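Local coordinates for cellobiose 2-epimerase (Spirochaeta thermophila DSM 6192, PDB 5ZIG), which probably catalyses the reversible epimerisation of cellobiose to 4-O-beta-D-glucopyranosyl-D-mannose, at residues G56-A61 and N122-Y127; A97-F102 and F168-S173; W276-I281 and Y329-E334; A321-L326 and M394-T399. All blocks are in the same frame, centred on the assembly; numbering follows the deposited sequence.

How the interactions relate
The four contacts join parts of one (alpha/alpha)6 barrel. Interactions 1 and 4 each pair two helices of the inner ring, and their centres lie about 24 Å apart on opposite sides of the chain's centre. Interaction 2 ties two loops together and touches interaction 1, where Asn122 OD1 probably accepts a hydrogen bond from Phe102 N. Interaction 3 packs an outer helix on the end of an inner one. It shares helix 315-332 with interaction 4, at centres about 14 Å apart. Along the chain, 1 crosses 2, then 3 crosses 4. The first pair joins helices and loops from the early part of the chain, the second pair helices from its late part.

Interaction 1 (G56-A61 and N122-Y127); sequences GLVMTA and NAFAVY. With EDO (1,2-ethanediol), chain E.
This contact belongs to the inner ring of the (alpha/alpha)6 barrel, where Leu57, Val58 and Ala61 of helix 57-73 pack on Asn122, Phe124 and Ala125 of helix 119-136. The segment axes run nearly parallel, 11° apart and 8.7 Å at closest approach. Small residues permit this: Ala61 CB sits 3.8 Å from Phe124 O and 4.2 Å from Phe124 CB. Val58 CG1 lies over one face of the Phe124 ring, toward its rim, 4.2 Å from CD2. Leu57 has CG anti to the backbone N (chi1 170°), which carries CD2 to 3.8 Å from Asn122 N. The amide end of Asn122 is held elsewhere, by Lys118 O and Phe102 N. Tyr127 faces a different partner. Its ring stacks on Trp65, and its hydroxyl has a weak hydrogen bond with Arg388 NH1 and a firmer one to an ethanediol, probably from the crystallisation liquor. A phenylalanine here would probably keep the Trp65 stack but leave Arg388 NH1 and the diol without this oxygen. The diol hydroxyl lies near the plane of the Tyr127 ring, at its edge, with Tyr127 OH 2.7 Å from EDO O2.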
# COMPACT_ATOMS: atom_id res chain seq x y z
N GLY A 56 3.58 -13.16 8.27
CA GLY A 56 4.45 -12.05 7.97
C GLY A 56 4.08 -10.80 8.74
O GLY A 56 2.93 -10.60 9.14
N LEU A 57 5.09 -9.95 8.94
CA LEU A 57 4.87 -8.64 9.54
C LEU A 57 3.94 -7.79 8.68
O LEU A 57 2.96 -7.23 9.19
CB LEU A 57 6.22 -7.95 9.74
CG LEU A 57 6.14 -6.48 10.13
CD1 LEU A 57 5.28 -6.28 11.39
CD2 LEU A 57 7.57 -5.92 10.30
N VAL A 58 4.27 -7.65 7.39
CA VAL A 58 3.46 -6.87 6.45
C VAL A 58 2.01 -7.34 6.46
O VAL A 58 1.08 -6.55 6.62
CB VAL A 58 4.04 -6.97 5.03
CG1 VAL A 58 3.26 -6.07 4.06
CG2 VAL A 58 5.52 -6.62 5.02
N MET A 59 1.79 -8.65 6.26
CA MET A 59 0.43 -9.17 6.15
C MET A 59 -0.36 -8.92 7.43
O MET A 59 -1.52 -8.49 7.38
CB MET A 59 0.47 -10.66 5.81
CG MET A 59 -0.87 -11.35 5.76
SD MET A 59 -0.75 -12.99 6.52
CE MET A 59 -0.52 -12.50 8.23
N THR A 60 0.26 -9.15 8.59
CA THR A 60 -0.43 -8.94 9.86
C THR A 60 -0.76 -7.46 10.07
O THR A 60 -1.84 -7.13 10.57
CB THR A 60 0.44 -9.46 10.99
OG1 THR A 60 0.66 -10.87 10.79
CG2 THR A 60 -0.21 -9.22 12.36
N ALA A 61 0.16 -6.57 9.72
CA ALA A 61 -0.10 -5.14 9.86
C ALA A 61 -1.15 -4.66 8.86
O ALA A 61 -1.97 -3.79 9.18
CB ALA A 61 1.20 -4.35 9.70
N ASN A 122 8.41 -2.40 9.20
CA ASN A 122 8.25 -1.52 10.34
C ASN A 122 7.44 -0.27 9.97
O ASN A 122 6.68 0.25 10.81
CB ASN A 122 9.62 -1.16 10.91
CG ASN A 122 10.20 -2.29 11.77
OD1 ASN A 122 10.03 -2.30 12.98
ND2 ASN A 122 10.83 -3.26 11.13
N ALA A 123 7.57 0.22 8.73
CA ALA A 123 6.69 1.29 8.24
C ALA A 123 5.23 0.87 8.32
O ALA A 123 4.41 1.55 8.94
CB ALA A 123 7.03 1.66 6.79
N PHE A 124 4.88 -0.25 7.68
CA PHE A 124 3.50 -0.73 7.72
C PHE A 124 2.99 -0.87 9.14
O PHE A 124 1.82 -0.61 9.41
CB PHE A 124 3.37 -2.06 6.97
CG PHE A 124 2.85 -1.91 5.57
CD1 PHE A 124 1.50 -1.71 5.34
CD2 PHE A 124 3.72 -1.90 4.50
CE1 PHE A 124 1.01 -1.52 4.03
CE2 PHE A 124 3.25 -1.70 3.20
CZ PHE A 124 1.88 -1.52 2.96
N ALA A 125 3.85 -1.27 10.08
CA ALA A 125 3.42 -1.35 11.47
C ALA A 125 3.01 0.02 11.99
O ALA A 125 1.98 0.16 12.66
CB ALA A 125 4.52 -1.96 12.36
N VAL A 126 3.81 1.04 11.70
CA VAL A 126 3.45 2.38 12.13
C VAL A 126 2.10 2.77 11.52
O VAL A 126 1.16 3.14 12.23
CB VAL A 126 4.57 3.38 11.78
CG1 VAL A 126 4.05 4.85 11.84
CG2 VAL A 126 5.77 3.17 12.70
N TYR A 127 2.00 2.63 10.19
CA TYR A 127 0.75 2.87 9.44
C TYR A 127 -0.45 2.21 10.11
O TYR A 127 -1.45 2.86 10.41
CB TYR A 127 0.94 2.35 8.01
CG TYR A 127 -0.16 2.62 6.99
CD1 TYR A 127 -0.61 3.91 6.71
CD2 TYR A 127 -0.71 1.56 6.24
CE1 TYR A 127 -1.63 4.14 5.71
CE2 TYR A 127 -1.67 1.77 5.28
CZ TYR A 127 -2.13 3.06 5.01
OH TYR A 127 -3.12 3.22 4.05
C1 EDO E . -5.00 6.60 2.85
O1 EDO E . -5.03 6.10 4.19
C2 EDO E . -3.55 6.72 2.40
O2 EDO E . -2.80 5.75 3.13

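Interaction 2 (A97-F102 and F168-S173); sequences ATHRGF and FTEDWS
His99 packs against Glu170 and Asp171 of a type I beta turn, Thr169 to Trp172, where two loops of the (alpha/alpha)6 barrel meet. His99 CB starts the contact, 3.6 Å from Glu170 O. With CG anti to the carbonyl carbon (chi1 -49°), the ring lies along Glu170 and Asp171. Its CG has Asp171 CA as nearest neighbour across the contact. From there the ring divides. On one branch ND1 lies 3.8 Å from Asp171 CB, and CE1 follows at 4.0 Å from the same Asp171 CB. On the other branch CD2 meets Glu170 CG and, at 3.9 Å, Glu170 OE2. The imidazole and the Glu170 carboxylate are steeply inclined, their planes 68° apart. That carboxylate has its salt bridge with Arg115. Asp171 CA lies over a face of the imidazole, a CH-pi contact. A water in the ring plane at the edge joins His99 ND1 to Asp171 O, to which it donates.

The turn is fastened from within. Asp171 OD1 accepts from Thr169 OG1, Ser173 OG and Ser173 N. The last of these bonds makes an Asx turn, so one carboxylate oxygen is gripped by three donors. Gly101 has positive phi, and its CA lies at the edge of the indole, near the ring plane; a CB there would run into Trp172 CZ2. Lys117 NZ also bonds Arg100 O, so this carbonyl serves two donors. Trp172 NE1 donates to Arg100 O at 3.2 Å, fairly straight at the hydrogen (162°), with that oxygen in the ring plane but the nitrogen well above the carbonyl plane and not on a lone pair.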
# COMPACT_ATOMS: atom_id res chain seq x y z
N ALA A 97 10.59 -7.44 21.89
CA ALA A 97 10.58 -6.80 23.19
C ALA A 97 11.98 -6.45 23.69
O ALA A 97 12.09 -5.65 24.62
CB ALA A 97 9.88 -7.69 24.22
N THR A 98 13.02 -7.01 23.08
CA THR A 98 14.39 -6.73 23.49
C THR A 98 14.96 -5.53 22.73
O THR A 98 15.35 -4.53 23.34
CB THR A 98 15.28 -7.97 23.28
OG1 THR A 98 14.74 -9.08 24.02
CG2 THR A 98 16.70 -7.69 23.73
N HIS A 99 15.01 -5.61 21.41
CA HIS A 99 15.65 -4.57 20.61
C HIS A 99 14.66 -3.61 19.96
O HIS A 99 15.09 -2.73 19.20
CB HIS A 99 16.53 -5.21 19.53
CG HIS A 99 17.46 -6.27 20.05
ND1 HIS A 99 18.68 -5.97 20.63
CD2 HIS A 99 17.34 -7.62 20.10
CE1 HIS A 99 19.27 -7.10 21.01
NE2 HIS A 99 18.48 -8.11 20.69
N ARG A 100 13.37 -3.77 20.23
CA ARG A 100 12.29 -2.93 19.69
C ARG A 100 12.14 -3.09 18.18
O ARG A 100 12.86 -3.86 17.54
CB ARG A 100 12.52 -1.47 20.06
CG ARG A 100 12.81 -1.26 21.55
CD ARG A 100 11.86 -2.08 22.41
NE ARG A 100 12.39 -2.29 23.75
CZ ARG A 100 11.80 -1.86 24.86
NH1 ARG A 100 10.65 -1.19 24.76
NH2 ARG A 100 12.35 -2.08 26.04
N GLY A 101 11.19 -2.36 17.61
CA GLY A 101 10.76 -2.64 16.24
C GLY A 101 10.09 -4.01 16.16
O GLY A 101 9.83 -4.68 17.16
N PHE A 102 9.84 -4.43 14.92
CA PHE A 102 9.07 -5.63 14.66
C PHE A 102 9.87 -6.60 13.79
O PHE A 102 10.52 -6.18 12.82
CB PHE A 102 7.71 -5.28 13.99
CG PHE A 102 6.82 -4.43 14.87
CD1 PHE A 102 7.01 -3.06 14.96
CD2 PHE A 102 5.87 -5.02 15.67
CE1 PHE A 102 6.24 -2.30 15.80
CE2 PHE A 102 5.11 -4.26 16.52
CZ PHE A 102 5.30 -2.89 16.58
N PHE A 168 17.86 -3.66 8.62
CA PHE A 168 18.88 -3.76 9.65
C PHE A 168 18.83 -5.14 10.29
O PHE A 168 17.81 -5.84 10.26
CB PHE A 168 18.71 -2.67 10.73
CG PHE A 168 19.12 -1.31 10.28
CD1 PHE A 168 18.23 -0.50 9.58
CD2 PHE A 168 20.39 -0.83 10.56
CE1 PHE A 168 18.62 0.78 9.17
CE2 PHE A 168 20.78 0.44 10.14
CZ PHE A 168 19.90 1.23 9.44
N THR A 169 19.97 -5.51 10.88
CA THR A 169 20.07 -6.68 11.74
C THR A 169 19.14 -6.53 12.94
O THR A 169 18.63 -5.44 13.24
CB THR A 169 21.50 -6.87 12.22
OG1 THR A 169 22.03 -5.61 12.66
CG2 THR A 169 22.39 -7.42 11.10
N GLU A 170 18.94 -7.64 13.65
CA GLU A 170 17.96 -7.68 14.72
C GLU A 170 18.19 -6.55 15.73
O GLU A 170 17.24 -5.85 16.11
CB GLU A 170 17.99 -9.05 15.41
CG GLU A 170 16.98 -9.17 16.53
CD GLU A 170 17.02 -10.52 17.22
OE1 GLU A 170 17.90 -11.34 16.87
OE2 GLU A 170 16.17 -10.76 18.12
N ASP A 171 19.45 -6.32 16.13
CA ASP A 171 19.79 -5.32 17.13
C ASP A 171 19.82 -3.90 16.57
O ASP A 171 20.21 -2.98 17.31
CB ASP A 171 21.14 -5.66 17.79
CG ASP A 171 22.29 -5.73 16.78
OD1 ASP A 171 22.19 -5.14 15.68
OD2 ASP A 171 23.31 -6.38 17.10
N TRP A 172 19.46 -3.71 15.30
CA TRP A 172 19.40 -2.42 14.60
C TRP A 172 20.78 -1.78 14.44
O TRP A 172 20.88 -0.55 14.27
CB TRP A 172 18.46 -1.43 15.30
CG TRP A 172 16.97 -1.69 15.14
CD1 TRP A 172 16.17 -2.34 16.03
CD2 TRP A 172 16.12 -1.25 14.07
NE1 TRP A 172 14.87 -2.36 15.57
CE2 TRP A 172 14.81 -1.69 14.38
CE3 TRP A 172 16.33 -0.52 12.90
CZ2 TRP A 172 13.72 -1.44 13.54
CZ3 TRP A 172 15.23 -0.27 12.06
CH2 TRP A 172 13.95 -0.74 12.39
N SER A 173 21.84 -2.57 14.46
CA SER A 173 23.19 -2.03 14.43
C SER A 173 23.77 -1.95 13.02
O SER A 173 24.56 -1.04 12.75
CB SER A 173 24.13 -2.91 15.27
OG SER A 173 24.51 -4.08 14.58
O HOH W 1 19.02 -2.92 20.38

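Interaction 3 (W276-I281 and Y329-E334); sequences WFLSWI and YSLFEE
Leu278 of helix 275-294 and Leu331 near the C-terminal end of helix 315-332 bring the two backbones closest, with their CA atoms 7.5 Å apart. Just beyond, Glu333 takes a positive phi of 55° and leaves the helix. The contact is mainly apolar, with no hydrogen bond between the segments. Leu278 carries most of it from one side. Its CD2 meets Leu331 CD2 at 4.0 Å. The same methyl also lies 3.8 Å from Phe332 CE1. Leu278 CB reaches Phe332 CE1 as well, again at 3.8 Å. The Leu278 and Phe332 side chains run alongside each other, pointing opposite ways.

Phe332 keeps CG anti to its carbonyl carbon (chi1 -55°), and this sends the ring back across to helix 275-294. Phe332 CZ ends 3.6 Å from Leu278 O, which lies at the ring edge near its plane. Within the same helix end, Leu331 CB lies over one face of that ring. With an alanine in place of Phe332 the ring is lost, and a gap is likely to open beside Leu278 CB, CD2 and O, leaving the Leu278 side chain freer to turn.

Leu331 spreads its other methyl inward. Leu331 CD1 comes within 4.4 Å of Phe277 CE2, at an oblique angle to the ring. Ile281 CG2 is slightly farther from the same methyl, at 4.5 Å from Leu331 CD1. Thr262 of helix 251-269 touches both Phe277 and Leu331. Such packing of an outer helix against the inner ring is typical of the (alpha/alpha)6 barrel.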
# COMPACT_ATOMS: atom_id res chain seq x y z
N TRP A 276 4.11 23.58 -8.63
CA TRP A 276 5.25 22.72 -8.91
C TRP A 276 4.89 21.25 -8.73
O TRP A 276 5.33 20.40 -9.51
CB TRP A 276 6.46 23.11 -8.04
CG TRP A 276 6.32 22.97 -6.53
CD1 TRP A 276 6.04 23.97 -5.63
CD2 TRP A 276 6.50 21.77 -5.75
NE1 TRP A 276 6.02 23.47 -4.35
CE2 TRP A 276 6.29 22.12 -4.40
CE3 TRP A 276 6.80 20.44 -6.07
CZ2 TRP A 276 6.37 21.19 -3.37
CZ3 TRP A 276 6.89 19.51 -5.03
CH2 TRP A 276 6.68 19.89 -3.70
N PHE A 277 4.05 20.93 -7.74
CA PHE A 277 3.64 19.54 -7.55
C PHE A 277 2.75 19.06 -8.69
O PHE A 277 2.96 17.97 -9.24
CB PHE A 277 2.93 19.37 -6.20
CG PHE A 277 2.44 17.96 -5.98
CD1 PHE A 277 3.33 16.97 -5.62
CD2 PHE A 277 1.12 17.62 -6.21
CE1 PHE A 277 2.89 15.65 -5.46
CE2 PHE A 277 0.68 16.32 -6.05
CZ PHE A 277 1.57 15.33 -5.68
N LEU A 278 1.74 19.85 -9.06
CA LEU A 278 0.92 19.50 -10.21
C LEU A 278 1.79 19.26 -11.44
O LEU A 278 1.70 18.21 -12.08
CB LEU A 278 -0.12 20.59 -10.48
CG LEU A 278 -1.16 20.80 -9.37
CD1 LEU A 278 -2.12 21.89 -9.78
CD2 LEU A 278 -1.94 19.53 -9.07
N SER A 279 2.65 20.23 -11.77
CA SER A 279 3.50 20.08 -12.96
C SER A 279 4.38 18.85 -12.87
O SER A 279 4.62 18.16 -13.87
CB SER A 279 4.36 21.33 -13.15
OG SER A 279 3.54 22.47 -13.21
N TRP A 280 4.87 18.54 -11.67
CA TRP A 280 5.70 17.35 -11.48
C TRP A 280 4.91 16.08 -11.74
O TRP A 280 5.33 15.21 -12.51
CB TRP A 280 6.24 17.36 -10.05
CG TRP A 280 6.94 16.11 -9.62
CD1 TRP A 280 7.61 15.24 -10.42
CD2 TRP A 280 7.05 15.61 -8.28
NE1 TRP A 280 8.13 14.21 -9.66
CE2 TRP A 280 7.81 14.42 -8.34
CE3 TRP A 280 6.61 16.06 -7.03
CZ2 TRP A 280 8.13 13.67 -7.20
CZ3 TRP A 280 6.92 15.30 -5.90
CH2 TRP A 280 7.67 14.13 -5.99
N ILE A 281 3.74 15.95 -11.10
CA ILE A 281 3.05 14.68 -11.06
C ILE A 281 2.27 14.42 -12.35
O ILE A 281 2.07 13.26 -12.74
CB ILE A 281 2.15 14.66 -9.81
CG1 ILE A 281 2.97 14.18 -8.61
CG2 ILE A 281 0.91 13.80 -9.99
CD1 ILE A 281 3.46 12.76 -8.73
N TYR A 329 -8.29 12.94 -11.51
CA TYR A 329 -9.42 13.80 -11.85
C TYR A 329 -9.51 14.96 -10.87
O TYR A 329 -9.55 16.12 -11.27
CB TYR A 329 -10.72 13.00 -11.88
CG TYR A 329 -11.94 13.90 -12.00
CD1 TYR A 329 -12.25 14.54 -13.20
CD2 TYR A 329 -12.76 14.14 -10.91
CE1 TYR A 329 -13.36 15.38 -13.30
CE2 TYR A 329 -13.86 14.98 -11.00
CZ TYR A 329 -14.16 15.59 -12.19
OH TYR A 329 -15.27 16.41 -12.25
N SER A 330 -9.51 14.66 -9.56
CA SER A 330 -9.63 15.71 -8.56
C SER A 330 -8.50 16.73 -8.66
O SER A 330 -8.68 17.89 -8.28
CB SER A 330 -9.67 15.11 -7.16
OG SER A 330 -10.80 14.27 -7.02
N LEU A 331 -7.34 16.32 -9.17
CA LEU A 331 -6.22 17.24 -9.26
C LEU A 331 -6.32 18.13 -10.49
O LEU A 331 -6.10 19.34 -10.41
CB LEU A 331 -4.89 16.47 -9.30
CG LEU A 331 -4.29 15.94 -8.01
CD1 LEU A 331 -2.91 15.38 -8.32
CD2 LEU A 331 -4.21 17.04 -6.95
N PHE A 332 -6.64 17.54 -11.65
CA PHE A 332 -6.56 18.25 -12.91
C PHE A 332 -7.92 18.45 -13.57
O PHE A 332 -7.99 19.08 -14.63
CB PHE A 332 -5.60 17.51 -13.86
CG PHE A 332 -4.22 17.29 -13.26
CD1 PHE A 332 -3.33 18.34 -13.13
CD2 PHE A 332 -3.84 16.03 -12.81
CE1 PHE A 332 -2.06 18.14 -12.57
CE2 PHE A 332 -2.59 15.83 -12.25
CZ PHE A 332 -1.70 16.89 -12.13
N GLU A 333 -8.99 17.92 -12.98
CA GLU A 333 -10.36 18.16 -13.43
C GLU A 333 -10.54 17.79 -14.90
O GLU A 333 -11.25 18.46 -15.65
CB GLU A 333 -10.77 19.60 -13.15
CG GLU A 333 -10.44 20.08 -11.75
CD GLU A 333 -10.94 21.49 -11.49
OE1 GLU A 333 -12.03 21.64 -10.89
OE2 GLU A 333 -10.24 22.44 -11.89
N GLU A 334 -9.89 16.71 -15.32
CA GLU A 334 -10.04 16.21 -16.67
C GLU A 334 -10.85 14.92 -16.63
O GLU A 334 -10.32 13.88 -16.23
CB GLU A 334 -8.68 15.98 -17.34
CG GLU A 334 -7.97 17.29 -17.70
CD GLU A 334 -6.67 17.06 -18.45
OE1 GLU A 334 -6.04 16.00 -18.23
OE2 GLU A 334 -6.27 17.95 -19.25

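Interaction 4 (A321-L326 and M394-T399); sequences AFVGFL and MRRIDT
Two inner helices of the (alpha/alpha)6 barrel meet where Val323 and Leu326 of helix 315-332 pack on Arg396 and Ile397 of helix 384-402. The segments run in the same sense, with axes 28° apart and 10.7 Å at closest approach. Across this spacing Arg396 makes the largest contribution. Its chain is extended from CG to NE, with chi2 166° and chi3 -169°, and it lies across Val323 at about a right angle. On the way its CD passes 4.0 Å from Leu326 CB. Further out, Arg396 NE lies 3.7 Å from Val323 CG1, an oblique approach to the guanidinium.

The charged end has its own partners. Arg396 NE forms a salt bridge with Glu392, one turn earlier on the same helix, and NH1 bonds Asn327. A water in the guanidinium plane accepts from Arg396 NH1 at 3.1 Å and donates weakly to Leu326 O. The aliphatic part of the arginine can thus pack on apolar groups while its nitrogens are satisfied.

Ile397 completes the apolar side. Its CG1 is 4.4 Å from Leu326 CD2. Ile397 CD1 touches the edge of the Phe322 ring, 4.5 Å from Phe322 CZ. Within its own helix, Leu326 CD1 lies over one face of that ring, toward its rim.

Around the pair, Trp259 of helix 251-269 touches both Val323 and Arg396. Leu326 also packs on helix 336-352, while Phe322 and Ile397 both rest on helix 7-31.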
# COMPACT_ATOMS: atom_id res chain seq x y z
N ALA A 321 -4.31 1.62 -9.63
CA ALA A 321 -4.64 2.40 -10.81
C ALA A 321 -6.03 3.01 -10.67
O ALA A 321 -6.25 4.15 -11.09
CB ALA A 321 -4.54 1.52 -12.06
N PHE A 322 -6.95 2.31 -10.00
CA PHE A 322 -8.27 2.88 -9.73
C PHE A 322 -8.18 4.14 -8.84
O PHE A 322 -8.68 5.21 -9.21
CB PHE A 322 -9.16 1.81 -9.08
CG PHE A 322 -10.51 2.28 -8.71
CD1 PHE A 322 -11.41 2.72 -9.69
CD2 PHE A 322 -10.91 2.29 -7.38
CE1 PHE A 322 -12.68 3.16 -9.35
CE2 PHE A 322 -12.17 2.74 -7.02
CZ PHE A 322 -13.06 3.17 -8.01
N VAL A 323 -7.52 4.02 -7.68
CA VAL A 323 -7.42 5.19 -6.79
C VAL A 323 -6.64 6.29 -7.47
O VAL A 323 -6.98 7.48 -7.35
CB VAL A 323 -6.80 4.79 -5.44
CG1 VAL A 323 -6.84 5.96 -4.49
CG2 VAL A 323 -7.57 3.62 -4.86
N GLY A 324 -5.63 5.92 -8.26
CA GLY A 324 -4.81 6.92 -8.91
C GLY A 324 -5.57 7.71 -9.95
O GLY A 324 -5.35 8.91 -10.11
N PHE A 325 -6.48 7.05 -10.68
CA PHE A 325 -7.22 7.74 -11.72
C PHE A 325 -8.25 8.68 -11.12
O PHE A 325 -8.49 9.77 -11.65
CB PHE A 325 -7.86 6.73 -12.68
CG PHE A 325 -6.87 6.08 -13.61
CD1 PHE A 325 -5.91 6.85 -14.26
CD2 PHE A 325 -6.91 4.72 -13.85
CE1 PHE A 325 -5.00 6.27 -15.12
CE2 PHE A 325 -6.02 4.14 -14.71
CZ PHE A 325 -5.06 4.90 -15.34
N LEU A 326 -8.88 8.28 -10.01
CA LEU A 326 -9.80 9.16 -9.31
C LEU A 326 -9.07 10.39 -8.78
O LEU A 326 -9.57 11.53 -8.89
CB LEU A 326 -10.48 8.42 -8.17
CG LEU A 326 -11.38 7.23 -8.53
CD1 LEU A 326 -11.88 6.60 -7.24
CD2 LEU A 326 -12.57 7.61 -9.47
N MET A 394 -14.94 5.11 -2.28
CA MET A 394 -16.22 5.56 -1.74
C MET A 394 -16.16 7.02 -1.33
O MET A 394 -17.06 7.81 -1.67
CB MET A 394 -16.63 4.68 -0.56
CG MET A 394 -17.29 3.38 -0.98
SD MET A 394 -17.93 2.47 0.43
CE MET A 394 -16.45 1.62 0.96
N ARG A 395 -15.10 7.40 -0.61
CA ARG A 395 -14.98 8.77 -0.16
C ARG A 395 -14.80 9.72 -1.32
O ARG A 395 -15.37 10.82 -1.33
CB ARG A 395 -13.83 8.92 0.82
CG ARG A 395 -14.07 10.02 1.86
CD ARG A 395 -12.76 10.47 2.49
NE ARG A 395 -11.74 10.81 1.49
CZ ARG A 395 -10.65 10.08 1.26
NH1 ARG A 395 -10.44 8.97 1.94
NH2 ARG A 395 -9.78 10.46 0.34
N ARG A 396 -13.99 9.33 -2.30
CA ARG A 396 -13.69 10.22 -3.41
C ARG A 396 -14.88 10.35 -4.34
O ARG A 396 -15.19 11.46 -4.81
CB ARG A 396 -12.47 9.72 -4.19
CG ARG A 396 -11.14 9.92 -3.48
CD ARG A 396 -10.08 9.06 -4.20
NE ARG A 396 -8.81 8.97 -3.47
CZ ARG A 396 -7.82 9.84 -3.60
NH1 ARG A 396 -7.93 10.87 -4.43
NH2 ARG A 396 -6.71 9.67 -2.90
N ILE A 397 -15.55 9.23 -4.66
CA ILE A 397 -16.68 9.30 -5.57
C ILE A 397 -17.80 10.13 -4.95
O ILE A 397 -18.40 10.99 -5.61
CB ILE A 397 -17.15 7.89 -5.98
CG1 ILE A 397 -16.25 7.36 -7.10
CG2 ILE A 397 -18.57 7.93 -6.51
CD1 ILE A 397 -16.55 5.90 -7.48
N ASP A 398 -18.07 9.91 -3.65
CA ASP A 398 -19.07 10.71 -2.93
C ASP A 398 -18.79 12.20 -3.06
O ASP A 398 -19.70 12.99 -3.33
CB ASP A 398 -19.09 10.33 -1.45
CG ASP A 398 -19.80 9.02 -1.19
OD1 ASP A 398 -20.28 8.39 -2.15
OD2 ASP A 398 -19.87 8.63 -0.00
N THR A 399 -17.55 12.61 -2.78
CA THR A 399 -17.15 14.01 -2.93
C THR A 399 -17.43 14.51 -4.34
O THR A 399 -17.91 15.63 -4.54
CB THR A 399 -15.66 14.16 -2.60
OG1 THR A 399 -15.48 14.07 -1.18
CG2 THR A 399 -15.12 15.50 -3.09
O HOH W 2 -10.39 11.72 -6.06